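PP1b (Porcine reproductive and respiratory syndrome virus, PDB 6JDS) probably unwinds nucleic acid duplexes as the ATP-hydrolysing helicase of viral RNA replication, here as a truncated form with a zinc-binding domain. Local coordinates at residues Ser62-Val67 against Ile132-Val137. Residues are numbered along the deposited sequence; the frame is centred on the assembly and turned at random.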
ATOM      1  N   SER A  62      -4.176  16.121   4.818  1.00 30.80           N
ATOM      2  CA  SER A  62      -4.429  15.238   3.684  1.00 29.63           C
ATOM      3  C   SER A  62      -5.571  14.293   4.036  1.00 28.77           C
ATOM      4  O   SER A  62      -5.694  13.884   5.190  1.00 28.24           O
ATOM      5  CB  SER A  62      -3.178  14.431   3.335  1.00 29.61           C
ATOM      6  OG  SER A  62      -3.442  13.497   2.299  1.00 29.55           O
ATOM      7  N   PRO A  63      -6.411  13.934   3.050  1.00 28.37           N
ATOM      8  CA  PRO A  63      -7.443  12.932   3.346  1.00 28.33           C
ATOM      9  C   PRO A  63      -6.864  11.574   3.776  1.00 28.04           C
ATOM     10  O   PRO A  63      -7.560  10.787   4.417  1.00 28.28           O
ATOM     11  CB  PRO A  63      -8.234  12.822   2.032  1.00 28.43           C
ATOM     12  CG  PRO A  63      -7.378  13.447   0.985  1.00 28.32           C
ATOM     13  CD  PRO A  63      -6.520  14.460   1.677  1.00 28.29           C
ATOM     14  N   LEU A  64      -5.604  11.308   3.428  1.00 27.86           N
ATOM     15  CA  LEU A  64      -4.868  10.163   3.980  1.00 27.60           C
ATOM     16  C   LEU A  64      -4.851  10.193   5.511  1.00 27.58           C
ATOM     17  O   LEU A  64      -5.017   9.159   6.159  1.00 26.95           O
ATOM     18  CB  LEU A  64      -3.432  10.148   3.443  1.00 27.28           C
ATOM     19  CG  LEU A  64      -2.444   9.136   4.038  1.00 27.02           C
ATOM     20  CD1 LEU A  64      -2.936   7.708   3.869  1.00 26.91           C
ATOM     21  CD2 LEU A  64      -1.080   9.313   3.391  1.00 27.09           C
ATOM     22  N   ASP A  65      -4.651  11.381   6.077  1.00 28.09           N
ATOM     23  CA  ASP A  65      -4.660  11.560   7.530  1.00 28.63           C
ATOM     24  C   ASP A  65      -6.034  11.249   8.124  1.00 29.02           C
ATOM     25  O   ASP A  65      -6.122  10.683   9.209  1.00 28.77           O
ATOM     26  CB  ASP A  65      -4.217  12.975   7.910  1.00 28.78           C
ATOM     27  CG  ASP A  65      -2.791  13.279   7.470  1.00 29.04           C
ATOM     28  OD1 ASP A  65      -1.874  12.525   7.860  1.00 29.49           O
ATOM     29  OD2 ASP A  65      -2.587  14.267   6.733  1.00 28.65           O
ATOM     30  N   GLU A  66      -7.100  11.611   7.410  1.00 30.38           N
ATOM     31  CA  GLU A  66      -8.461  11.222   7.811  1.00 31.57           C
ATOM     32  C   GLU A  66      -8.646   9.708   7.797  1.00 31.15           C
ATOM     33  O   GLU A  66      -9.228   9.146   8.723  1.00 31.23           O
ATOM     34  CB  GLU A  66      -9.518  11.863   6.909  1.00 32.76           C
ATOM     35  CG  GLU A  66      -9.982  13.232   7.365  1.00 34.20           C
ATOM     36  CD  GLU A  66     -11.134  13.751   6.529  1.00 35.45           C
ATOM     37  OE1 GLU A  66     -12.055  14.384   7.091  1.00 36.03           O
ATOM     38  OE2 GLU A  66     -11.120  13.530   5.299  1.00 36.83           O
ATOM     39  N   VAL A  67      -8.152   9.055   6.747  1.00 30.91           N
ATOM     40  CA  VAL A  67      -8.226   7.595   6.647  1.00 30.72           C
ATOM     41  C   VAL A  67      -7.498   6.944   7.825  1.00 30.92           C
ATOM     42  O   VAL A  67      -7.985   5.966   8.393  1.00 30.54           O
ATOM     43  CB  VAL A  67      -7.638   7.075   5.311  1.00 30.56           C
ATOM     44  CG1 VAL A  67      -7.503   5.555   5.322  1.00 30.61           C
ATOM     45  CG2 VAL A  67      -8.501   7.511   4.136  1.00 30.33           C
ATOM     46  N   ILE A 132       2.306   4.492  -0.878  1.00 29.16           N
ATOM     47  CA  ILE A 132       1.235   5.463  -1.102  1.00 29.07           C
ATOM     48  C   ILE A 132       1.834   6.800  -1.551  1.00 28.85           C
ATOM     49  O   ILE A 132       2.811   7.278  -0.976  1.00 28.69           O
ATOM     50  CB  ILE A 132       0.347   5.648   0.152  1.00 28.95           C
ATOM     51  CG1 ILE A 132      -0.534   4.406   0.339  1.00 28.82           C
ATOM     52  CG2 ILE A 132      -0.519   6.900   0.020  1.00 29.09           C
ATOM     53  CD1 ILE A 132      -1.435   4.443   1.555  1.00 28.83           C
ATOM     54  N   ASN A 133       1.234   7.382  -2.585  1.00 28.95           N
ATOM     55  CA  ASN A 133       1.685   8.639  -3.177  1.00 29.18           C
ATOM     56  C   ASN A 133       0.452   9.480  -3.487  1.00 28.81           C
ATOM     57  O   ASN A 133      -0.210   9.265  -4.500  1.00 28.68           O
ATOM     58  CB  ASN A 133       2.499   8.358  -4.449  1.00 29.67           C
ATOM     59  CG  ASN A 133       2.947   9.623  -5.167  1.00 30.44           C
ATOM     60  OD1 ASN A 133       2.645  10.743  -4.750  1.00 30.90           O
ATOM     61  ND2 ASN A 133       3.669   9.442  -6.268  1.00 30.54           N
ATOM     62  N   MET A 134       0.151  10.429  -2.605  1.00 28.71           N
ATOM     63  CA  MET A 134      -1.088  11.206  -2.692  1.00 28.63           C
ATOM     64  C   MET A 134      -1.111  12.169  -3.876  1.00 28.75           C
ATOM     65  O   MET A 134      -2.184  12.503  -4.378  1.00 28.55           O
ATOM     66  CB  MET A 134      -1.337  11.977  -1.389  1.00 28.64           C
ATOM     67  CG  MET A 134      -1.497  11.095  -0.158  1.00 28.56           C
ATOM     68  SD  MET A 134      -2.728   9.790  -0.356  1.00 28.66           S
ATOM     69  CE  MET A 134      -4.244  10.733  -0.239  1.00 28.61           C
ATOM     70  N   VAL A 135       0.063  12.606  -4.328  1.00 29.15           N
ATOM     71  CA  VAL A 135       0.152  13.424  -5.534  1.00 29.60           C
ATOM     72  C   VAL A 135      -0.360  12.619  -6.732  1.00 30.27           C
ATOM     73  O   VAL A 135      -1.166  13.115  -7.521  1.00 31.36           O
ATOM     74  CB  VAL A 135       1.594  13.911  -5.799  1.00 29.53           C
ATOM     75  CG1 VAL A 135       1.689  14.620  -7.146  1.00 29.39           C
ATOM     76  CG2 VAL A 135       2.062  14.832  -4.680  1.00 29.43           C
ATOM     77  N   ALA A 136       0.104  11.377  -6.848  1.00 30.50           N
ATOM     78  CA  ALA A 136      -0.318  10.477  -7.923  1.00 30.47           C
ATOM     79  C   ALA A 136      -1.792  10.105  -7.804  1.00 30.66           C
ATOM     80  O   ALA A 136      -2.477   9.958  -8.814  1.00 31.36           O
ATOM     81  CB  ALA A 136       0.538   9.219  -7.924  1.00 30.38           C
ATOM     82  N   VAL A 137      -2.266   9.946  -6.570  1.00 30.67           N
ATOM     83  CA  VAL A 137      -3.668   9.619  -6.306  1.00 30.70           C
ATOM     84  C   VAL A 137      -4.594  10.731  -6.799  1.00 31.48           C
ATOM     85  O   VAL A 137      -5.635  10.455  -7.396  1.00 31.86           O
ATOM     86  CB  VAL A 137      -3.913   9.365  -4.800  1.00 30.32           C
ATOM     87  CG1 VAL A 137      -5.402   9.334  -4.475  1.00 30.42           C
ATOM     88  CG2 VAL A 137      -3.250   8.066  -4.362  1.00 30.10           C
TER
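Leu64 and Met134 bring the first turns of two helices together, their CA atoms 7.7 Å apart, and no hydrogen bond joins the two segments. Each helix opens on its own N-cap. Ser62 OG accepts from Leu64 N at 3.3 Å, while Asp65 OD2 returns the favour through its anti lone pair, receiving Ser62 N at 3.1 Å, a capping box; Asn133 OD1 caps the second helix through two weak bonds.

The side chains illustrate how a bent methionine side chain lies between two helix starts. Bent at both chi2 and chi3 (-52° and -75°), Met134 curls its methyl onto the start of the helix at 63-67, where CE lies 3.8 Å from Leu64 CB and equally far from Ser62 OG. Pro63 CG borders the same methyl at 4.3 Å. The leucine chain passes obliquely over the methionine, its CD2 4.0 Å from Met134 CG, and that branch also meets Ile132 CG2 at 4.2 Å.

Met134 is further tied to Gly8 by a backbone hydrogen bond and touches Tyr263. This largely buried, mostly apolar contact thus joins helix 63-68, which follows the zinc ligands in sequence, to helix 134-142 of the helicase part, with helix 232-239 packing on Leu64 through Leu233 and on Val137 through Leu236.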